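Local coordinates for aerotolerance-related membrane protein (Bacteroides fragilis, PDB 4JDU) that is a membrane protein probably linked to tolerance of oxygen, whose von Willebrand factor type A domain, the part described here, binds calcium, at residues Lys130-Ser134 against Ser135-Val139. The protein carries 6 engineered substitutions. Sequence-based numbering, arbitrary orientation. Where two conformers were deposited one is given.
Engineered in segment 130-134: Ser131 (natural residue Glu), Ser132 (natural residue Ala), Ser133 (natural residue Ala), Ser134 (natural residue Lys). Engineered in segment 135-139: Ser135 (natural residue Lys).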
ATOM      1  N   LYS A 130       9.750  -0.697  12.329  1.00 17.64           N
ATOM      2  CA  LYS A 130      10.601  -0.223  13.416  1.00 20.18           C
ATOM      3  C   LYS A 130      11.937   0.304  12.896  1.00 19.82           C
ATOM      4  O   LYS A 130      12.389   1.376  13.302  1.00 22.61           O
ATOM      5  CB  LYS A 130      10.856  -1.349  14.418  1.00 24.88           C
ATOM      6  CG  LYS A 130      11.623  -0.899  15.654  1.00 33.07           C
ATOM      7  CD  LYS A 130      10.846   0.190  16.377  1.00 40.23           C
ATOM      8  CE  LYS A 130      11.514   0.605  17.678  1.00 42.56           C
ATOM      9  NZ  LYS A 130      10.625   1.495  18.477  1.00 48.70           N
ATOM     10  N   SER A 131      12.557  -0.448  11.995  1.00 19.28           N
ATOM     11  CA  SER A 131      13.843  -0.058  11.422  0.67 19.51           C
ATOM     12  C   SER A 131      13.711   1.273  10.690  1.00 21.82           C
ATOM     13  O   SER A 131      14.541   2.175  10.854  1.00 22.65           O
ATOM     14  CB  SER A 131      14.335  -1.129  10.449  0.67 19.23           C
ATOM     15  OG  SER A 131      15.656  -0.845  10.023  0.67 20.80           O
ATOM     16  N   SER A 132      12.656   1.387   9.903  1.00 18.17           N
ATOM     17  CA  SER A 132      12.382   2.601   9.151  0.65 18.55           C
ATOM     18  C   SER A 132      12.201   3.806  10.074  1.00 19.86           C
ATOM     19  O   SER A 132      12.869   4.822   9.912  1.00 19.69           O
ATOM     20  CB  SER A 132      11.139   2.398   8.279  0.65 18.21           C
ATOM     21  OG  SER A 132      10.916   3.517   7.443  0.65 18.15           O
ATOM     22  N   SER A 133      11.298   3.698  11.040  1.00 17.84           N
ATOM     23  CA  SER A 133      11.000   4.840  11.899  1.00 19.13           C
ATOM     24  C   SER A 133      12.197   5.223  12.775  1.00 21.30           C
ATOM     25  O   SER A 133      12.408   6.403  13.065  1.00 24.21           O
ATOM     26  CB  SER A 133       9.733   4.588  12.735  1.00 21.83           C
ATOM     27  OG  SER A 133       9.927   3.542  13.672  1.00 22.93           O
ATOM     28  N   SER A 134      12.978   4.233  13.201  1.00 20.44           N
ATOM     29  CA  SER A 134      14.190   4.493  13.977  0.58 22.42           C
ATOM     30  C   SER A 134      15.101   5.433  13.208  1.00 23.30           C
ATOM     31  O   SER A 134      15.749   6.307  13.788  1.00 25.17           O
ATOM     32  CB  SER A 134      14.945   3.191  14.244  0.58 23.80           C
ATOM     33  OG  SER A 134      16.078   3.430  15.064  0.58 29.45           O
ATOM     34  N   SER A 135      15.142   5.248  11.894  1.00 21.70           N
ATOM     35  CA  SER A 135      15.994   6.071  11.042  1.00 22.84           C
ATOM     36  C   SER A 135      15.351   7.404  10.663  1.00 23.49           C
ATOM     37  O   SER A 135      15.962   8.206   9.950  1.00 26.83           O
ATOM     38  CB  SER A 135      16.434   5.300   9.793  1.00 23.17           C
ATOM     39  OG  SER A 135      15.362   5.085   8.891  1.00 27.21           O
ATOM     40  N   GLY A 136      14.126   7.631  11.138  1.00 23.56           N
ATOM     41  CA  GLY A 136      13.416   8.877  10.899  1.00 25.42           C
ATOM     42  C   GLY A 136      12.381   8.808   9.781  1.00 28.79           C
ATOM     43  O   GLY A 136      11.739   9.817   9.473  1.00 28.83           O
ATOM     44  N   ILE A 137      12.221   7.636   9.166  1.00 21.24           N
ATOM     45  CA  ILE A 137      11.277   7.471   8.058  1.00 19.71           C
ATOM     46  C   ILE A 137       9.952   6.926   8.572  1.00 22.30           C
ATOM     47  O   ILE A 137       9.865   5.767   8.994  1.00 21.74           O
ATOM     48  CB  ILE A 137      11.816   6.508   6.974  1.00 19.40           C
ATOM     49  CG1 ILE A 137      13.143   7.000   6.399  1.00 23.08           C
ATOM     50  CG2 ILE A 137      10.774   6.313   5.859  1.00 19.40           C
ATOM     51  CD1 ILE A 137      13.812   5.985   5.493  1.00 23.45           C
ATOM     52  N   GLN A 138       8.920   7.764   8.538  1.00 20.20           N
ATOM     53  CA  GLN A 138       7.597   7.378   9.027  1.00 17.82           C
ATOM     54  C   GLN A 138       6.946   6.321   8.143  1.00 16.18           C
ATOM     55  O   GLN A 138       7.040   6.378   6.916  1.00 17.84           O
ATOM     56  CB  GLN A 138       6.700   8.614   9.065  1.00 21.32           C
ATOM     57  CG  GLN A 138       5.252   8.339   9.431  1.00 23.96           C
ATOM     58  CD  GLN A 138       4.413   9.597   9.375  1.00 25.81           C
ATOM     59  OE1 GLN A 138       4.194  10.163   8.299  1.00 23.88           O
ATOM     60  NE2 GLN A 138       3.954  10.056  10.539  1.00 29.48           N
ATOM     61  N   VAL A 139       6.285   5.354   8.769  1.00 15.16           N
ATOM     62  CA  VAL A 139       5.522   4.358   8.016  1.00 14.90           C
ATOM     63  C   VAL A 139       4.049   4.424   8.397  1.00 14.82           C
ATOM     64  O   VAL A 139       3.676   4.194   9.555  1.00 16.31           O
ATOM     65  CB  VAL A 139       6.018   2.927   8.242  1.00 16.36           C
ATOM     66  CG1 VAL A 139       5.276   1.964   7.322  1.00 16.73           C
ATOM     67  CG2 VAL A 139       7.521   2.833   8.029  1.00 18.03           C
TER
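Ser132 and Ile137 grip each other twice at the C-terminal end of helix 125-134, where the chain turns back toward strand 138-143. Ile137 N donates to Ser132 O over 3.0 Å, and in the conformer described Ser132 OG, turned anti to its own backbone N (chi1 -175°), returns a bond of 2.9 Å to Ile137 O from above the carbonyl plane. Ser132 O takes a second donor, Ser135 OG at 2.7 Å, which approaches from the opposite face of that carbonyl; a chi1 of 70° folds this hydroxyl back over the last helical turn. Ser135 N keeps a helical bond to Ser131 O (3.3 Å) and adds a weak one to Ser132 O. Gly136 N closes on Ser133 O at 2.9 Å; this bond and that from Ile137 N, with Gly136 at positive phi (100°), make a Schellman motif. Ser133 OG serves another neighbour, the carbonyl of Glu184. In the same conformer Val139 CG2 packs 3.5 Å from Ser132 OG, and the side chains of Ser132 and Ile137 both lean on Ile112 of strand 109-116. Serines 131 to 135 are all engineered, so all three hydroxyl bonds belong to the substituted protein, whereas the backbone cap uses main-chain atoms alone. With the carbonyls of Ser131, Ser132 and Ser133 each taken by a donor from the turn, the helix ends in a backbone-capped turn that passes the chain into the next parallel strand of this beta-alpha-beta crossover.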